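Local coordinates for putative secreted cellulose-binding protein (Streptomyces coelicolor, PDB 4OY8), which probably cleaves cellulose oxidatively as a lytic polysaccharide monooxygenase, its copper site being occupied by zinc in this crystal, at residues 98-103 with 164-169; 1-6 with 177-182. All blocks are in the same frame, centred on the assembly; numbering follows the deposited sequence.

In the fold
Contacts 1 and 2 are two neighbouring parts of one interface, their centres about 6 Å apart, where the two sheets of the monooxygenase fold face each other. Strands 2-6 and 97-104 are neighbours in one sheet, joined among other bonds by Lys101 N to Asp6 O at 2.8 Å; strands 161-170 and 175-184 are neighbours in the other, where Val164 N lies 2.8 Å from Ser181 O. In sequence, both segments of contact 1 fall between the two segments of contact 2. Contact 2 carries His1 of the copper site, and Trp168 of contact 1 stacks on Tyr177; the Trp168 side chain comes within about 6 Å of the His1 side chain.

Contact 1 of 2, residues 98-103 with 164-169; sequences FTVKLH and VYTIWQ. With ZN (zinc ion), chain I; ZN (zinc ion), chain H.
Phe98 CZ, the far atom of its ring, passes alongside Val164 CG2 at 3.9 Å. Phe98 CG sits between its own backbone N and carbonyl carbon (chi1 61°), a crowded rotamer that carries the ring toward Val164. Val164 CG1 is also loosely within touch of Val100 CG2. At the other end Leu102 CD2 comes in at a slant, neither over the face nor at the edge of the indole, and approaches its benzo side at Trp168 CE3, 3.9 Å away. The indole is held in place from elsewhere: Trp168 NE1 bonds to Gly109 O, and the ring of Phe113 meets it with the planes at about 30°.

One further meeting, of a methyl with a hydroxyl, is tip to tip, with Val100 CG1 3.6 Å from Thr166 OG1. Val4 of strand 2-6 touches Val100, Leu102 and Thr166, filling in between them. The axes pass 9.9 Å apart at -45°, with no hydrogen bond across, the face-to-face packing of a beta sandwich, here the immunoglobulin-like core of the family; backbone bonding runs instead within each sheet, as from Val100 to Ile151.

Metal binding lies on the far side of strand 98-103. His103 turns away from 164-169 and uses both ring nitrogens: His103 ND1 binds one zinc ion at 2.0 Å, together with Asn148 and two waters, while His103 NE2 binds a second at 2.1 Å, shared with Gln105. A ring bridging two metals in this way is probably an imidazolate.

Contact 2 of 2, residues 1-6 with 177-182; sequences HGSVVD and YFLCSD. With ZN (zinc ion), chain F; ZN (zinc ion), chain G.
Tyr177 drives its hydroxyl over one face of the His1 imidazole, Tyr177 OH lying 3.0 Å from the ring plane, over its centre. The rings form a T-shaped pair, planes at 84°, with the tyrosine edge toward the histidine face. Tyr177 OH is no hydrogen-bond partner of His1 ND1, which is spent on zinc; it bonds weakly to Gln175 instead. Replacing Tyr177 by an alanine would probably open a gap over the ring face where the hydroxyl sat, leaving the His1 ring without its edge-to-face partner and Trp168 without its stack.

Ordinary van der Waals packing continues at Val4, whose two methyl groups divide the work. Val4 CG1, trans to the backbone N (chi1 172°), lies 3.7 Å from Ser181 OG, a hydroxyl bonded to Pro7 O; Val4 CG2 presses on Leu179 CB at 3.8 Å. The same leucine reaches Ser3, with Leu179 CD1 3.6 Å from Ser3 OG, which bonds to Ser9. Val4 N is buried here without a polar partner.

Past Val4 this tight part ends: Val5 and Asp6 form a classic beta bulge opposite Lys101 and point their side chains away, toward the partly exposed side. Asp6 OD1 holds a zinc ion at 2.1 Å amid five waters, one of which donates to Asp6 OD2 and another to Val5 O.

At the opposite end the chain terminus chelates a second zinc through His1 N, 2.1 Å, and His1 ND1, 2.0 Å, with His108 NE2 as a further ligand: the histidine brace that holds copper in lytic polysaccharide monooxygenases.

Contact 1 of 2, residues 98-103 with 164-169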
loop_
_atom_site.group_PDB
_atom_site.type_symbol
_atom_site.label_atom_id
_atom_site.label_comp_id
_atom_site.label_asym_id
_atom_site.label_seq_id
_atom_site.Cartn_x
_atom_site.Cartn_y
_atom_site.Cartn_z
ATOM N N PHE A 98 -2.635 -1.348 -15.662
ATOM C CA PHE A 98 -1.744 -2.172 -14.880
ATOM C C PHE A 98 -2.572 -3.078 -13.978
ATOM O O PHE A 98 -3.732 -2.774 -13.660
ATOM C CB PHE A 98 -0.752 -1.334 -14.058
ATOM C CG PHE A 98 -1.388 -0.418 -13.046
ATOM C CD1 PHE A 98 -1.889 0.817 -13.437
ATOM C CD2 PHE A 98 -1.490 -0.789 -11.707
ATOM C CE1 PHE A 98 -2.494 1.665 -12.516
ATOM C CE2 PHE A 98 -2.070 0.059 -10.793
ATOM C CZ PHE A 98 -2.583 1.282 -11.193
ATOM N N THR A 99 -1.969 -4.180 -13.530
ATOM C CA THR A 99 -2.629 -5.130 -12.648
ATOM C C THR A 99 -2.143 -4.949 -11.226
ATOM O O THR A 99 -0.934 -4.900 -10.951
ATOM C CB THR A 99 -2.375 -6.570 -13.100
ATOM O OG1 THR A 99 -2.882 -6.729 -14.416
ATOM C CG2 THR A 99 -3.037 -7.591 -12.176
ATOM N N VAL A 100 -3.075 -4.768 -10.302
ATOM C CA VAL A 100 -2.761 -4.840 -8.874
ATOM C C VAL A 100 -2.886 -6.284 -8.435
ATOM O O VAL A 100 -3.962 -6.880 -8.533
ATOM C CB VAL A 100 -3.684 -3.920 -8.039
ATOM C CG1 VAL A 100 -3.399 -4.074 -6.548
ATOM C CG2 VAL A 100 -3.495 -2.466 -8.453
ATOM N N LYS A 101 -1.781 -6.851 -7.978
ATOM C CA LYS A 101 -1.703 -8.242 -7.610
ATOM C C LYS A 101 -1.455 -8.344 -6.105
ATOM O O LYS A 101 -0.496 -7.774 -5.580
ATOM C CB LYS A 101 -0.549 -8.924 -8.359
ATOM C CG LYS A 101 -0.573 -8.797 -9.866
ATOM C CD LYS A 101 0.499 -9.592 -10.618
ATOM C CE LYS A 101 0.258 -9.540 -12.128
ATOM N NZ LYS A 101 1.341 -10.197 -12.903
ATOM N N LEU A 102 -2.358 -9.028 -5.420
ATOM C CA LEU A 102 -2.196 -9.336 -4.017
ATOM C C LEU A 102 -1.933 -10.804 -3.787
ATOM O O LEU A 102 -2.480 -11.662 -4.459
ATOM C CB LEU A 102 -3.464 -8.987 -3.267
ATOM C CG LEU A 102 -3.817 -7.530 -3.218
ATOM C CD1 LEU A 102 -4.786 -7.189 -4.339
ATOM C CD2 LEU A 102 -4.374 -7.157 -1.852
ATOM N N HIS A 103 -1.086 -11.092 -2.817
ATOM C CA HIS A 103 -0.858 -12.442 -2.364
ATOM C C HIS A 103 -1.455 -12.536 -0.963
ATOM O O HIS A 103 -1.209 -11.675 -0.131
ATOM C CB HIS A 103 0.641 -12.745 -2.318
ATOM C CG HIS A 103 0.935 -14.139 -1.916
ATOM N ND1 HIS A 103 0.778 -15.191 -2.782
ATOM C CD2 HIS A 103 1.349 -14.664 -0.749
ATOM C CE1 HIS A 103 1.068 -16.313 -2.164
ATOM N NE2 HIS A 103 1.445 -16.018 -0.939
ATOM N N VAL A 164 -0.642 4.471 -5.497
ATOM C CA VAL A 164 -1.856 3.664 -5.604
ATOM C C VAL A 164 -2.246 3.267 -4.185
ATOM O O VAL A 164 -1.393 2.849 -3.398
ATOM C CB VAL A 164 -1.600 2.410 -6.464
ATOM C CG1 VAL A 164 -2.805 1.512 -6.519
ATOM C CG2 VAL A 164 -1.127 2.794 -7.852
ATOM N N TYR A 165 -3.527 3.408 -3.848
ATOM C CA TYR A 165 -4.031 2.985 -2.541
ATOM C C TYR A 165 -5.068 1.911 -2.779
ATOM O O TYR A 165 -6.127 2.173 -3.360
ATOM C CB TYR A 165 -4.658 4.160 -1.802
ATOM C CG TYR A 165 -4.887 3.981 -0.326
ATOM C CD1 TYR A 165 -3.874 3.544 0.510
ATOM C CD2 TYR A 165 -6.083 4.360 0.259
ATOM C CE1 TYR A 165 -4.049 3.454 1.881
ATOM C CE2 TYR A 165 -6.267 4.304 1.613
ATOM C CZ TYR A 165 -5.251 3.847 2.430
ATOM O OH TYR A 165 -5.458 3.840 3.799
ATOM N N THR A 166 -4.748 0.698 -2.348
ATOM C CA THR A 166 -5.607 -0.447 -2.523
ATOM C C THR A 166 -6.184 -0.815 -1.169
ATOM O O THR A 166 -5.451 -1.016 -0.194
ATOM C CB THR A 166 -4.812 -1.648 -3.084
ATOM O OG1 THR A 166 -4.258 -1.291 -4.361
ATOM C CG2 THR A 166 -5.679 -2.882 -3.237
ATOM N N ILE A 167 -7.506 -0.898 -1.101
ATOM C CA ILE A 167 -8.229 -1.291 0.088
ATOM C C ILE A 167 -8.869 -2.653 -0.184
ATOM O O ILE A 167 -9.702 -2.798 -1.102
ATOM C CB ILE A 167 -9.280 -0.245 0.488
ATOM C CG1 ILE A 167 -8.636 1.139 0.624
ATOM C CG2 ILE A 167 -9.995 -0.691 1.761
ATOM C CD1 ILE A 167 -9.595 2.222 1.050
ATOM N N TRP A 168 -8.439 -3.658 0.572
ATOM C CA TRP A 168 -8.946 -5.037 0.467
ATOM C C TRP A 168 -9.847 -5.326 1.654
ATOM O O TRP A 168 -9.390 -5.380 2.793
ATOM C CB TRP A 168 -7.750 -5.982 0.486
ATOM C CG TRP A 168 -8.010 -7.440 0.678
ATOM C CD1 TRP A 168 -9.155 -8.139 0.436
ATOM C CD2 TRP A 168 -7.058 -8.381 1.178
ATOM N NE1 TRP A 168 -8.972 -9.467 0.773
ATOM C CE2 TRP A 168 -7.692 -9.635 1.229
ATOM C CE3 TRP A 168 -5.727 -8.271 1.607
ATOM C CZ2 TRP A 168 -7.051 -10.784 1.727
ATOM C CZ3 TRP A 168 -5.093 -9.401 2.082
ATOM C CH2 TRP A 168 -5.751 -10.651 2.109
ATOM N N GLN A 169 -11.134 -5.488 1.393
ATOM C CA GLN A 169 -12.088 -5.911 2.414
ATOM C C GLN A 169 -12.152 -7.431 2.345
ATOM O O GLN A 169 -12.666 -8.004 1.385
ATOM C CB GLN A 169 -13.456 -5.315 2.133
ATOM C CG GLN A 169 -14.499 -5.733 3.171
ATOM C CD GLN A 169 -14.243 -5.146 4.549
ATOM O OE1 GLN A 169 -13.654 -4.056 4.684
ATOM N NE2 GLN A 169 -14.692 -5.856 5.582
HETATM ZN ZN ZN I . 1.369 -15.055 -4.741
HETATM ZN ZN ZN H . 2.686 -17.272 0.160
HETATM O O HOH W 1 1.965 -16.829 -5.648
HETATM O O HOH W 2 2.741 -13.677 -5.331
#

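Contact 2 of 2, residues 1-6 with 177-182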
loop_
_atom_site.group_PDB
_atom_site.type_symbol
_atom_site.label_atom_id
_atom_site.label_comp_id
_atom_site.label_asym_id
_atom_site.label_seq_id
_atom_site.Cartn_x
_atom_site.Cartn_y
_atom_site.Cartn_z
ATOM N N HIS A 1 -3.790 -13.534 5.527
ATOM C CA HIS A 1 -3.278 -12.158 5.556
ATOM C C HIS A 1 -2.339 -12.005 4.376
ATOM O O HIS A 1 -1.774 -12.981 3.898
ATOM C CB HIS A 1 -2.560 -11.888 6.863
ATOM C CG HIS A 1 -3.469 -11.603 8.014
ATOM N ND1 HIS A 1 -4.479 -12.444 8.393
ATOM C CD2 HIS A 1 -3.490 -10.573 8.887
ATOM C CE1 HIS A 1 -5.098 -11.942 9.447
ATOM N NE2 HIS A 1 -4.508 -10.812 9.775
ATOM N N GLY A 2 -2.205 -10.793 3.875
ATOM C CA GLY A 2 -1.379 -10.564 2.697
ATOM C C GLY A 2 -1.130 -9.099 2.430
ATOM O O GLY A 2 -1.354 -8.252 3.289
ATOM N N SER A 3 -0.698 -8.805 1.206
ATOM C CA SER A 3 -0.378 -7.468 0.775
ATOM C C SER A 3 -0.432 -7.372 -0.734
ATOM O O SER A 3 -0.592 -8.378 -1.420
ATOM C CB SER A 3 1.023 -7.030 1.254
ATOM O OG SER A 3 1.213 -5.633 1.105
ATOM N N VAL A 4 -0.279 -6.149 -1.232
ATOM C CA VAL A 4 -0.071 -5.921 -2.651
ATOM C C VAL A 4 1.402 -6.179 -2.954
ATOM O O VAL A 4 2.281 -5.516 -2.389
ATOM C CB VAL A 4 -0.476 -4.511 -3.105
ATOM C CG1 VAL A 4 -0.060 -4.285 -4.542
ATOM C CG2 VAL A 4 -1.975 -4.309 -2.957
ATOM N N VAL A 5 1.657 -7.154 -3.818
ATOM C CA VAL A 5 3.014 -7.566 -4.157
ATOM C C VAL A 5 3.511 -6.975 -5.477
ATOM O O VAL A 5 4.719 -6.856 -5.670
ATOM C CB VAL A 5 3.191 -9.099 -4.091
ATOM C CG1 VAL A 5 2.932 -9.585 -2.672
ATOM C CG2 VAL A 5 2.320 -9.830 -5.109
ATOM N N ASP A 6 2.589 -6.591 -6.380
ATOM C CA ASP A 6 2.951 -5.942 -7.662
ATOM C C ASP A 6 1.799 -5.014 -7.997
ATOM O O ASP A 6 0.666 -5.481 -8.087
ATOM C CB ASP A 6 3.126 -6.983 -8.797
ATOM C CG ASP A 6 4.254 -7.929 -8.557
ATOM O OD1 ASP A 6 5.420 -7.540 -8.773
ATOM O OD2 ASP A 6 3.954 -9.089 -8.158
ATOM N N TYR A 177 -7.442 -4.357 4.729
ATOM C CA TYR A 177 -6.022 -4.088 4.536
ATOM C C TYR A 177 -5.894 -2.816 3.692
ATOM O O TYR A 177 -6.665 -2.618 2.753
ATOM C CB TYR A 177 -5.343 -5.269 3.818
ATOM C CG TYR A 177 -5.471 -6.606 4.537
ATOM C CD1 TYR A 177 -6.694 -7.297 4.618
ATOM C CD2 TYR A 177 -4.369 -7.178 5.174
ATOM C CE1 TYR A 177 -6.777 -8.510 5.294
ATOM C CE2 TYR A 177 -4.470 -8.382 5.841
ATOM C CZ TYR A 177 -5.679 -9.028 5.941
ATOM O OH TYR A 177 -5.788 -10.238 6.596
ATOM N N PHE A 178 -4.924 -1.979 4.027
ATOM C CA PHE A 178 -4.741 -0.656 3.432
ATOM C C PHE A 178 -3.346 -0.568 2.875
ATOM O O PHE A 178 -2.380 -0.459 3.630
ATOM C CB PHE A 178 -4.962 0.446 4.481
ATOM C CG PHE A 178 -6.325 0.398 5.121
ATOM C CD1 PHE A 178 -6.575 -0.376 6.252
ATOM C CD2 PHE A 178 -7.378 1.135 4.568
ATOM C CE1 PHE A 178 -7.836 -0.405 6.817
ATOM C CE2 PHE A 178 -8.637 1.085 5.129
ATOM C CZ PHE A 178 -8.855 0.341 6.271
ATOM N N LEU A 179 -3.215 -0.650 1.551
ATOM C CA LEU A 179 -1.907 -0.840 0.925
ATOM C C LEU A 179 -1.542 0.310 -0.009
ATOM O O LEU A 179 -2.169 0.482 -1.074
ATOM C CB LEU A 179 -1.894 -2.135 0.126
ATOM C CG LEU A 179 -2.109 -3.461 0.804
ATOM C CD1 LEU A 179 -1.500 -3.594 2.194
ATOM C CD2 LEU A 179 -3.541 -3.900 0.745
ATOM N N CYS A 180 -0.533 1.078 0.379
ATOM C CA CYS A 180 0.047 2.095 -0.489
ATOM C C CYS A 180 1.144 1.497 -1.359
ATOM O O CYS A 180 2.051 0.875 -0.811
ATOM C CB CYS A 180 0.685 3.212 0.325
ATOM S SG CYS A 180 -0.485 4.285 1.102
ATOM N N SER A 181 1.089 1.734 -2.674
ATOM C CA SER A 181 2.138 1.356 -3.593
ATOM C C SER A 181 2.607 2.571 -4.363
ATOM O O SER A 181 1.825 3.189 -5.097
ATOM C CB SER A 181 1.651 0.327 -4.600
ATOM O OG SER A 181 1.221 -0.856 -3.933
ATOM N N ASP A 182 3.886 2.911 -4.239
ATOM C CA ASP A 182 4.432 4.032 -5.008
ATOM C C ASP A 182 4.700 3.594 -6.428
ATOM O O ASP A 182 5.354 2.585 -6.660
ATOM C CB ASP A 182 5.700 4.544 -4.339
ATOM C CG ASP A 182 5.433 5.060 -2.948
ATOM O OD1 ASP A 182 5.745 4.333 -1.977
ATOM O OD2 ASP A 182 4.874 6.165 -2.829
HETATM ZN ZN ZN F . -5.102 -13.938 7.176
HETATM ZN ZN ZN G . 7.316 -8.417 -8.271
HETATM O O HOH W 3 7.211 -7.101 -6.467
HETATM O O HOH W 4 6.338 -10.063 -7.368
HETATM O O HOH W 5 7.555 -9.467 -9.958
HETATM O O HOH W 6 8.974 -8.775 -7.356
HETATM O O HOH W 7 8.337 -7.026 -9.243
#